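Local coordinates for protein exported gluconolactonase (Xanthomonas campestris pv. campestris, PDB 3DR2) that probably hydrolyses gluconolactone to gluconate as a calcium-binding six-bladed beta-propeller of the SMP-30 family, and forms a dimer, at residues L40-G49 and W61-W72. Numbering follows the deposited sequence.
Sequences LYDQATWSEG and WSDLVGRRVLGW. With CA (calcium ion), chain D.
Asp63 reaches across to the loop before strand 47-53 and takes two backbone N-H groups on one oxygen. Its CG lies anti to the backbone N (chi1 177°), which carries the carboxylate to that loop. Trp46 N gives Asp63 OD2 an almost straight bond of 3.0 Å, and Thr45 N gives the same oxygen a second one of 3.2 Å. Both come from the same face, tilted well above the carboxylate plane. OD1 accepts from a water that also bonds Thr45 OG1. Gly66 N adds a weak bond to OD2, so the carboxylate ties the turn after strand 58-63 to residues 45-46. Ala44 CB packs against the carboxylate.

Beside it, Val65 CG2 presses on Trp46 CB at 3.5 Å, Val65 CG1 meets Thr45 CG2, and the Trp46 and Leu64 side chains lie side by side. The indole of Trp61 stands with its edge toward the face of Tyr41, an offset edge-to-face pair with planes at 73°. CZ2 of Trp61 comes within 3.6 Å of Tyr41 CD2. On its five-membered ring, Trp61 NE1 makes a weak bond to Ser47 OG, which also bonds Gly296 O. Leu40 CD1 sits over the face of the Trp72 five-membered ring in a CH-pi contact, 3.8 Å from the centroid. A water links Leu40 O to Trp72 NE1.

Glu48 and Ser62 form the antiparallel hydrogen-bonded pair of the hairpin. The bent Glu48 chain sends OE2 to the calcium ion at 2.5 Å, while Gly49 N holds OE1. Asn134, Asn191 and Asp242 complete the protein ligands.

Strands 47-53, 58-63 and 68-73 are consecutive strands of one propeller blade. Strand 38-41 belongs to the adjacent sheet, beside strand 298-303, whose Leu299 touches Leu40 and Trp61. Thr45 packs on Val65 of the second subunit, and Val65 on its Thr45.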
ATOM      1  N   LEU A  40      -2.282  -4.357 -18.370  1.00 16.13           N
ATOM      2  CA  LEU A  40      -3.001  -5.539 -17.902  1.00 15.50           C
ATOM      3  C   LEU A  40      -3.630  -5.335 -16.531  1.00 15.30           C
ATOM      4  O   LEU A  40      -4.592  -6.010 -16.178  1.00 15.93           O
ATOM      5  CB  LEU A  40      -2.060  -6.747 -17.845  1.00 17.08           C
ATOM      6  CG  LEU A  40      -1.359  -7.139 -19.149  1.00 18.08           C
ATOM      7  CD1 LEU A  40      -0.470  -8.351 -18.922  1.00 18.13           C
ATOM      8  CD2 LEU A  40      -2.401  -7.441 -20.210  1.00 17.85           C
ATOM      9  N   TYR A  41      -3.075  -4.408 -15.759  1.00 14.95           N
ATOM     10  CA  TYR A  41      -3.579  -4.121 -14.421  1.00 13.17           C
ATOM     11  C   TYR A  41      -3.081  -2.738 -14.041  1.00 13.53           C
ATOM     12  O   TYR A  41      -1.970  -2.366 -14.396  1.00 14.60           O
ATOM     13  CB  TYR A  41      -3.038  -5.153 -13.423  1.00 14.08           C
ATOM     14  CG  TYR A  41      -3.706  -5.147 -12.063  1.00 14.26           C
ATOM     15  CD1 TYR A  41      -4.976  -5.694 -11.884  1.00 15.28           C
ATOM     16  CD2 TYR A  41      -3.050  -4.627 -10.943  1.00 15.22           C
ATOM     17  CE1 TYR A  41      -5.579  -5.732 -10.627  1.00 15.32           C
ATOM     18  CE2 TYR A  41      -3.638  -4.656  -9.683  1.00 13.53           C
ATOM     19  CZ  TYR A  41      -4.907  -5.215  -9.532  1.00 16.90           C
ATOM     20  OH  TYR A  41      -5.493  -5.284  -8.285  1.00 16.19           O
ATOM     21  N   ASP A  42      -3.895  -1.967 -13.336  1.00 14.74           N
ATOM     22  CA  ASP A  42      -3.458  -0.636 -12.935  1.00 14.84           C
ATOM     23  C   ASP A  42      -3.973  -0.264 -11.560  1.00 14.89           C
ATOM     24  O   ASP A  42      -4.080   0.912 -11.233  1.00 17.21           O
ATOM     25  CB  ASP A  42      -3.909   0.408 -13.972  1.00 18.10           C
ATOM     26  CG  ASP A  42      -5.424   0.587 -14.032  1.00 19.57           C
ATOM     27  OD1 ASP A  42      -6.170  -0.114 -13.320  1.00 22.14           O
ATOM     28  OD2 ASP A  42      -5.872   1.447 -14.814  1.00 24.31           O
ATOM     29  N   GLN A  43      -4.263  -1.273 -10.743  1.00 14.70           N
ATOM     30  CA  GLN A  43      -4.806  -1.023  -9.414  1.00 14.73           C
ATOM     31  C   GLN A  43      -3.910  -1.382  -8.228  1.00 14.00           C
ATOM     32  O   GLN A  43      -4.373  -1.432  -7.094  1.00 14.47           O
ATOM     33  CB  GLN A  43      -6.156  -1.734  -9.269  1.00 16.07           C
ATOM     34  CG  GLN A  43      -7.227  -1.215 -10.223  1.00 18.15           C
ATOM     35  CD  GLN A  43      -7.559   0.241  -9.977  1.00 20.51           C
ATOM     36  OE1 GLN A  43      -7.896   0.628  -8.854  1.00 21.19           O
ATOM     37  NE2 GLN A  43      -7.477   1.057 -11.024  1.00 21.41           N
ATOM     38  N   ALA A  44      -2.629  -1.630  -8.478  1.00 11.97           N
ATOM     39  CA  ALA A  44      -1.718  -1.953  -7.378  1.00 13.11           C
ATOM     40  C   ALA A  44      -1.095  -0.657  -6.871  1.00 12.94           C
ATOM     41  O   ALA A  44      -1.517   0.431  -7.254  1.00 14.19           O
ATOM     42  CB  ALA A  44      -0.620  -2.887  -7.872  1.00 12.13           C
ATOM     43  N   THR A  45      -0.104  -0.761  -5.989  1.00 11.89           N
ATOM     44  CA  THR A  45       0.582   0.439  -5.528  1.00 11.82           C
ATOM     45  C   THR A  45       2.053   0.395  -5.950  1.00 12.36           C
ATOM     46  O   THR A  45       2.576   1.366  -6.486  1.00 12.63           O
ATOM     47  CB  THR A  45       0.513   0.617  -4.004  1.00 11.06           C
ATOM     48  OG1 THR A  45      -0.848   0.826  -3.601  1.00 13.69           O
ATOM     49  CG2 THR A  45       1.338   1.832  -3.593  1.00 12.98           C
ATOM     50  N   TRP A  46       2.720  -0.734  -5.720  1.00 12.25           N
ATOM     51  CA  TRP A  46       4.127  -0.854  -6.093  1.00 13.40           C
ATOM     52  C   TRP A  46       4.384  -2.240  -6.674  1.00 15.12           C
ATOM     53  O   TRP A  46       4.794  -3.157  -5.964  1.00 13.35           O
ATOM     54  CB  TRP A  46       5.014  -0.607  -4.864  1.00 17.25           C
ATOM     55  CG  TRP A  46       6.492  -0.497  -5.155  1.00 18.52           C
ATOM     56  CD1 TRP A  46       7.317  -1.489  -5.604  1.00 20.92           C
ATOM     57  CD2 TRP A  46       7.320   0.659  -4.969  1.00 21.79           C
ATOM     58  NE1 TRP A  46       8.604  -1.026  -5.706  1.00 22.96           N
ATOM     59  CE2 TRP A  46       8.637   0.289  -5.323  1.00 20.62           C
ATOM     60  CE3 TRP A  46       7.080   1.971  -4.536  1.00 21.64           C
ATOM     61  CZ2 TRP A  46       9.715   1.185  -5.256  1.00 22.74           C
ATOM     62  CZ3 TRP A  46       8.152   2.864  -4.467  1.00 22.71           C
ATOM     63  CH2 TRP A  46       9.453   2.463  -4.826  1.00 23.49           C
ATOM     64  N   SER A  47       4.128  -2.376  -7.971  1.00 12.94           N
ATOM     65  CA  SER A  47       4.300  -3.642  -8.677  1.00 11.56           C
ATOM     66  C   SER A  47       5.766  -4.007  -8.831  1.00 13.91           C
ATOM     67  O   SER A  47       6.594  -3.162  -9.184  1.00 11.98           O
ATOM     68  CB  SER A  47       3.644  -3.562 -10.056  1.00 13.96           C
ATOM     69  OG  SER A  47       2.244  -3.369  -9.930  1.00 13.23           O
ATOM     70  N   GLU A  48       6.065  -5.281  -8.600  1.00 12.95           N
ATOM     71  CA  GLU A  48       7.436  -5.779  -8.675  1.00 14.16           C
ATOM     72  C   GLU A  48       7.491  -7.287  -8.914  1.00 13.62           C
ATOM     73  O   GLU A  48       6.469  -7.968  -8.901  1.00 13.18           O
ATOM     74  CB  GLU A  48       8.154  -5.466  -7.356  1.00 18.44           C
ATOM     75  CG  GLU A  48       9.244  -4.407  -7.454  1.00 21.14           C
ATOM     76  CD  GLU A  48      10.563  -4.987  -7.891  1.00 23.90           C
ATOM     77  OE1 GLU A  48      10.564  -5.938  -8.702  1.00 24.61           O
ATOM     78  OE2 GLU A  48      11.613  -4.489  -7.431  1.00 27.64           O
ATOM     79  N   GLY A  49       8.708  -7.778  -9.141  1.00 12.54           N
ATOM     80  CA  GLY A  49       8.967  -9.197  -9.324  1.00 12.67           C
ATOM     81  C   GLY A  49       8.102 -10.086 -10.203  1.00 14.86           C
ATOM     82  O   GLY A  49       7.595 -11.111  -9.737  1.00 11.90           O
ATOM     83  N   TRP A  61       3.222 -11.694  -9.997  1.00 11.51           N
ATOM     84  CA  TRP A  61       4.015 -10.524  -9.643  1.00 11.54           C
ATOM     85  C   TRP A  61       3.549  -9.993  -8.296  1.00 12.41           C
ATOM     86  O   TRP A  61       2.483 -10.371  -7.816  1.00 10.86           O
ATOM     87  CB  TRP A  61       3.958  -9.463 -10.753  1.00 12.80           C
ATOM     88  CG  TRP A  61       2.858  -8.460 -10.691  1.00 11.95           C
ATOM     89  CD1 TRP A  61       2.961  -7.171 -10.273  1.00 12.64           C
ATOM     90  CD2 TRP A  61       1.504  -8.634 -11.130  1.00 11.48           C
ATOM     91  NE1 TRP A  61       1.760  -6.520 -10.430  1.00 12.63           N
ATOM     92  CE2 TRP A  61       0.847  -7.397 -10.954  1.00 12.50           C
ATOM     93  CE3 TRP A  61       0.784  -9.713 -11.660  1.00 13.12           C
ATOM     94  CZ2 TRP A  61      -0.500  -7.207 -11.286  1.00 14.49           C
ATOM     95  CZ3 TRP A  61      -0.555  -9.524 -11.990  1.00 13.37           C
ATOM     96  CH2 TRP A  61      -1.182  -8.279 -11.801  1.00 12.53           C
ATOM     97  N   SER A  62       4.361  -9.148  -7.670  1.00 10.72           N
ATOM     98  CA  SER A  62       4.021  -8.627  -6.353  1.00 10.21           C
ATOM     99  C   SER A  62       3.555  -7.191  -6.301  1.00 12.18           C
ATOM    100  O   SER A  62       3.989  -6.361  -7.085  1.00 12.22           O
ATOM    101  CB  SER A  62       5.240  -8.698  -5.421  1.00 11.64           C
ATOM    102  OG  SER A  62       5.741 -10.007  -5.306  1.00 12.39           O
ATOM    103  N   ASP A  63       2.654  -6.909  -5.368  1.00 10.75           N
ATOM    104  CA  ASP A  63       2.275  -5.529  -5.111  1.00 11.98           C
ATOM    105  C   ASP A  63       2.967  -5.411  -3.755  1.00 12.98           C
ATOM    106  O   ASP A  63       2.392  -5.750  -2.727  1.00 14.95           O
ATOM    107  CB  ASP A  63       0.775  -5.330  -4.937  1.00 13.52           C
ATOM    108  CG  ASP A  63       0.431  -3.883  -4.604  1.00 12.43           C
ATOM    109  OD1 ASP A  63      -0.764  -3.530  -4.556  1.00 15.50           O
ATOM    110  OD2 ASP A  63       1.374  -3.086  -4.388  1.00 14.32           O
ATOM    111  N   LEU A  64       4.221  -4.970  -3.772  1.00 13.02           N
ATOM    112  CA  LEU A  64       5.034  -4.862  -2.558  1.00 14.59           C
ATOM    113  C   LEU A  64       4.370  -4.094  -1.430  1.00 14.11           C
ATOM    114  O   LEU A  64       4.253  -4.586  -0.311  1.00 13.58           O
ATOM    115  CB  LEU A  64       6.368  -4.197  -2.899  1.00 15.69           C
ATOM    116  CG  LEU A  64       7.657  -4.578  -2.157  1.00 21.92           C
ATOM    117  CD1 LEU A  64       8.614  -3.406  -2.263  1.00 17.96           C
ATOM    118  CD2 LEU A  64       7.410  -4.926  -0.704  1.00 18.81           C
ATOM    119  N   VAL A  65       3.939  -2.877  -1.727  1.00 12.02           N
ATOM    120  CA  VAL A  65       3.314  -2.031  -0.729  1.00 12.55           C
ATOM    121  C   VAL A  65       1.917  -2.497  -0.322  1.00 12.93           C
ATOM    122  O   VAL A  65       1.503  -2.307   0.823  1.00 11.57           O
ATOM    123  CB  VAL A  65       3.294  -0.575  -1.237  1.00 12.75           C
ATOM    124  CG1 VAL A  65       2.526   0.320  -0.285  1.00 14.51           C
ATOM    125  CG2 VAL A  65       4.730  -0.081  -1.378  1.00 13.88           C
ATOM    126  N   GLY A  66       1.204  -3.116  -1.259  1.00 11.73           N
ATOM    127  CA  GLY A  66      -0.134  -3.614  -0.981  1.00 12.24           C
ATOM    128  C   GLY A  66      -0.115  -4.978  -0.308  1.00 12.89           C
ATOM    129  O   GLY A  66      -1.156  -5.512   0.067  1.00 11.56           O
ATOM    130  N   ARG A  67       1.082  -5.545  -0.175  1.00 12.42           N
ATOM    131  CA  ARG A  67       1.273  -6.830   0.475  1.00 11.32           C
ATOM    132  C   ARG A  67       0.471  -7.980  -0.114  1.00 14.30           C
ATOM    133  O   ARG A  67      -0.246  -8.697   0.585  1.00 11.58           O
ATOM    134  CB  ARG A  67       1.002  -6.673   1.973  1.00 13.60           C
ATOM    135  CG  ARG A  67       1.778  -5.494   2.556  1.00 12.91           C
ATOM    136  CD  ARG A  67       1.470  -5.232   4.022  1.00 14.23           C
ATOM    137  NE  ARG A  67       1.970  -6.291   4.893  1.00 13.68           N
ATOM    138  CZ  ARG A  67       2.039  -6.192   6.217  1.00 16.75           C
ATOM    139  NH1 ARG A  67       1.640  -5.080   6.823  1.00 16.42           N
ATOM    140  NH2 ARG A  67       2.511  -7.207   6.935  1.00 17.70           N
ATOM    141  N   ARG A  68       0.622  -8.155  -1.421  1.00 12.55           N
ATOM    142  CA  ARG A  68      -0.046  -9.227  -2.142  1.00 12.69           C
ATOM    143  C   ARG A  68       0.843  -9.729  -3.260  1.00 12.60           C
ATOM    144  O   ARG A  68       1.709  -9.006  -3.743  1.00 13.47           O
ATOM    145  CB  ARG A  68      -1.339  -8.723  -2.787  1.00 15.01           C
ATOM    146  CG  ARG A  68      -2.534  -8.579  -1.868  1.00 14.25           C
ATOM    147  CD  ARG A  68      -3.694  -8.000  -2.663  1.00 17.21           C
ATOM    148  NE  ARG A  68      -4.980  -8.153  -1.995  1.00 16.15           N
ATOM    149  CZ  ARG A  68      -6.010  -7.333  -2.184  1.00 19.19           C
ATOM    150  NH1 ARG A  68      -5.893  -6.307  -3.005  1.00 16.49           N
ATOM    151  NH2 ARG A  68      -7.162  -7.552  -1.571  1.00 17.70           N
ATOM    152  N   VAL A  69       0.626 -10.982  -3.651  1.00 11.94           N
ATOM    153  CA  VAL A  69       1.307 -11.571  -4.794  1.00 13.96           C
ATOM    154  C   VAL A  69       0.104 -11.862  -5.693  1.00 13.37           C
ATOM    155  O   VAL A  69      -0.792 -12.623  -5.308  1.00 14.31           O
ATOM    156  CB  VAL A  69       2.029 -12.884  -4.458  1.00 15.87           C
ATOM    157  CG1 VAL A  69       2.428 -13.582  -5.747  1.00 15.05           C
ATOM    158  CG2 VAL A  69       3.279 -12.596  -3.633  1.00 17.17           C
ATOM    159  N   LEU A  70       0.074 -11.230  -6.860  1.00 11.54           N
ATOM    160  CA  LEU A  70      -1.037 -11.362  -7.804  1.00 14.32           C
ATOM    161  C   LEU A  70      -0.731 -12.300  -8.957  1.00 15.74           C
ATOM    162  O   LEU A  70       0.430 -12.576  -9.256  1.00 13.20           O
ATOM    163  CB  LEU A  70      -1.384  -9.983  -8.362  1.00 14.40           C
ATOM    164  CG  LEU A  70      -1.635  -8.923  -7.284  1.00 13.21           C
ATOM    165  CD1 LEU A  70      -1.696  -7.544  -7.907  1.00 17.18           C
ATOM    166  CD2 LEU A  70      -2.932  -9.254  -6.550  1.00 13.49           C
ATOM    167  N   GLY A  71      -1.791 -12.772  -9.611  1.00 14.58           N
ATOM    168  CA  GLY A  71      -1.633 -13.665 -10.740  1.00 15.06           C
ATOM    169  C   GLY A  71      -2.505 -13.249 -11.912  1.00 16.26           C
ATOM    170  O   GLY A  71      -3.731 -13.186 -11.796  1.00 14.82           O
ATOM    171  N   TRP A  72      -1.870 -12.958 -13.042  1.00 14.21           N
ATOM    172  CA  TRP A  72      -2.586 -12.562 -14.250  1.00 15.96           C
ATOM    173  C   TRP A  72      -2.865 -13.810 -15.079  1.00 15.50           C
ATOM    174  O   TRP A  72      -1.937 -14.536 -15.433  1.00 14.81           O
ATOM    175  CB  TRP A  72      -1.736 -11.597 -15.076  1.00 13.82           C
ATOM    176  CG  TRP A  72      -2.333 -11.253 -16.407  1.00 14.58           C
ATOM    177  CD1 TRP A  72      -3.316 -10.339 -16.658  1.00 15.55           C
ATOM    178  CD2 TRP A  72      -1.985 -11.828 -17.671  1.00 15.45           C
ATOM    179  NE1 TRP A  72      -3.601 -10.307 -18.006  1.00 15.91           N
ATOM    180  CE2 TRP A  72      -2.799 -11.211 -18.650  1.00 16.85           C
ATOM    181  CE3 TRP A  72      -1.065 -12.806 -18.074  1.00 17.52           C
ATOM    182  CZ2 TRP A  72      -2.719 -11.539 -20.009  1.00 16.83           C
ATOM    183  CZ3 TRP A  72      -0.987 -13.132 -19.428  1.00 18.35           C
ATOM    184  CH2 TRP A  72      -1.811 -12.496 -20.376  1.00 18.18           C
TER
HETATM  185 CA    CA D 707      14.115  -4.939  -7.415  1.00  1.00          CA
HETATM  186  O   HOH W   1      -5.628  -8.203 -17.628  1.00 18.02           O
HETATM  187  O   HOH W   2      -2.101  -1.443  -3.291  1.00 14.83           O
HETATM  188  O   HOH W   3      15.134  -6.280  -9.120  1.00 14.52           O
HETATM  189  O   HOH W   4      13.096  -3.427  -5.642  1.00 16.93           O
HETATM  190  O   HOH W   5      12.850  -6.950  -7.022  1.00 13.53           O
HETATM  191  O   HOH W   6      12.726  -4.991  -9.433  1.00 24.65           O